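Local coordinates for protein acetyltransferase-like, GNAT family (Bacteroides thetaiotaomicron, PDB 3EY5) that belongs to the GNAT family of acetyltransferases and probably transfers acetyl groups to amines, at residues E27-P30 / P31-R35. Numbering follows the deposited sequence.
Sequences ESFP and PEEYR
A type I beta turn spanning Pro30 to Glu33, with Pro31 and Glu32 (a short 3-10 segment) at its corners, follows helix 15-28 in this GNAT fold and leads toward helix 37-46. Its closing bond runs from Glu33 N to Pro30 O, 2.7 Å apart with an N-H...O angle of 155°; the amide lies above the carbonyl plane, 43° out of it, rather than on a lone pair. Pro31 and Glu32, the two central residues, both adopt helical backbone conformations and carry the chain round. Glu33 then reaches back to the Pro30 ring: with CG turned away from its own carbonyl carbon (chi1 -78°), the straight chain runs over to Pro30 and brings OE2 to 3.2 Å from Pro30 CD. An alanine in place of Glu33 would probably leave Pro30 CG and CD without the carboxylate beside them. The buried Tyr34 sets CD2 against Phe29 CB at 3.8 Å, while Tyr34 CE2 comes within 3.3 Å of Pro30 O. Outside the turn, the Phe29 ring meets His78 of strand 74-81, and His78 NE2 hydrogen-bonds to Glu33 O, so His78 ties both flanks of the turn to the sheet. Phe29 O lies at the edge of the Tyr34 ring, and a water that donates to this oxygen over 2.9 Å also hydrogen-bonds to Tyr34 OH at 2.8 Å.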
loop_
_atom_site.group_PDB
_atom_site.type_symbol
_atom_site.label_atom_id
_atom_site.label_comp_id
_atom_site.label_asym_id
_atom_site.label_seq_id
_atom_site.Cartn_x
_atom_site.Cartn_y
_atom_site.Cartn_z
ATOM N N GLU A 27 6.573 6.726 -11.328
ATOM C CA GLU A 27 7.819 7.361 -10.949
ATOM C C GLU A 27 8.354 6.850 -9.628
ATOM O O GLU A 27 9.542 6.958 -9.377
ATOM C CB GLU A 27 7.691 8.892 -10.953
ATOM C CG GLU A 27 7.745 9.503 -12.345
ATOM C CD GLU A 27 8.567 8.676 -13.348
ATOM O OE1 GLU A 27 9.733 8.279 -13.045
ATOM O OE2 GLU A 27 8.044 8.425 -14.470
ATOM N N SER A 28 7.479 6.261 -8.822
ATOM C CA SER A 28 7.822 5.789 -7.501
ATOM C C SER A 28 8.256 4.314 -7.447
ATOM O O SER A 28 9.008 3.936 -6.560
ATOM C CB SER A 28 6.649 5.985 -6.526
ATOM O OG SER A 28 6.371 7.344 -6.332
ATOM N N PHE A 29 7.769 3.475 -8.355
ATOM C CA PHE A 29 7.997 2.037 -8.227
ATOM C C PHE A 29 8.558 1.510 -9.538
ATOM O O PHE A 29 8.319 2.104 -10.606
ATOM C CB PHE A 29 6.708 1.308 -7.819
ATOM C CG PHE A 29 6.127 1.767 -6.484
ATOM C CD1 PHE A 29 6.624 1.273 -5.271
ATOM C CD2 PHE A 29 5.093 2.695 -6.438
ATOM C CE1 PHE A 29 6.100 1.713 -4.030
ATOM C CE2 PHE A 29 4.562 3.141 -5.211
ATOM C CZ PHE A 29 5.056 2.646 -4.012
ATOM N N PRO A 30 9.363 0.430 -9.480
ATOM C CA PRO A 30 9.748 -0.164 -10.759
ATOM C C PRO A 30 8.521 -0.818 -11.408
ATOM O O PRO A 30 7.614 -1.241 -10.690
ATOM C CB PRO A 30 10.811 -1.202 -10.369
ATOM C CG PRO A 30 11.327 -0.691 -9.050
ATOM C CD PRO A 30 10.085 -0.180 -8.358
ATOM N N PRO A 31 8.471 -0.846 -12.754
ATOM C CA PRO A 31 7.332 -1.391 -13.512
ATOM C C PRO A 31 6.895 -2.788 -13.051
ATOM O O PRO A 31 5.682 -3.120 -13.128
ATOM C CB PRO A 31 7.851 -1.434 -14.972
ATOM C CG PRO A 31 9.335 -1.027 -14.913
ATOM C CD PRO A 31 9.497 -0.251 -13.647
ATOM N N GLU A 32 7.842 -3.596 -12.569
ATOM C CA GLU A 32 7.529 -4.963 -12.097
ATOM C C GLU A 32 6.818 -4.931 -10.768
ATOM O O GLU A 32 6.387 -5.973 -10.293
ATOM C CB GLU A 32 8.784 -5.836 -11.936
ATOM C CG GLU A 32 9.669 -5.992 -13.181
ATOM C CD GLU A 32 10.743 -4.899 -13.281
ATOM O OE1 GLU A 32 10.668 -3.885 -12.527
ATOM O OE2 GLU A 32 11.669 -5.056 -14.113
ATOM N N GLU A 33 6.718 -3.750 -10.155
ATOM C CA GLU A 33 6.113 -3.633 -8.821
ATOM C C GLU A 33 4.727 -3.046 -8.764
ATOM O O GLU A 33 4.231 -2.688 -7.691
ATOM C CB GLU A 33 7.016 -2.867 -7.873
ATOM C CG GLU A 33 8.135 -3.739 -7.384
ATOM C CD GLU A 33 9.054 -3.016 -6.440
ATOM O OE1 GLU A 33 8.595 -2.543 -5.362
ATOM O OE2 GLU A 33 10.243 -2.931 -6.797
ATOM N N TYR A 34 4.069 -2.960 -9.902
ATOM C CA TYR A 34 2.634 -2.649 -9.858
ATOM C C TYR A 34 1.999 -3.311 -11.027
ATOM O O TYR A 34 2.671 -3.713 -11.947
ATOM C CB TYR A 34 2.368 -1.124 -9.840
ATOM C CG TYR A 34 3.134 -0.378 -10.903
ATOM C CD1 TYR A 34 2.610 -0.208 -12.189
ATOM C CD2 TYR A 34 4.415 0.124 -10.640
ATOM C CE1 TYR A 34 3.337 0.458 -13.184
ATOM C CE2 TYR A 34 5.149 0.791 -11.635
ATOM C CZ TYR A 34 4.603 0.946 -12.886
ATOM O OH TYR A 34 5.319 1.608 -13.840
ATOM N N ARG A 35 0.686 -3.440 -11.013
ATOM C CA ARG A 35 0.065 -4.142 -12.123
ATOM C C ARG A 35 0.096 -3.302 -13.397
ATOM O O ARG A 35 0.352 -2.106 -13.355
ATOM C CB ARG A 35 -1.337 -4.617 -11.749
ATOM C CG ARG A 35 -2.247 -3.537 -11.205
ATOM C CD ARG A 35 -3.544 -4.198 -10.718
ATOM N NE ARG A 35 -3.529 -4.571 -9.293
ATOM C CZ ARG A 35 -3.531 -5.822 -8.834
ATOM N NH1 ARG A 35 -3.521 -6.841 -9.676
ATOM N NH2 ARG A 35 -3.540 -6.053 -7.525
HETATM O O HOH W 1 7.988 2.392 -13.426
#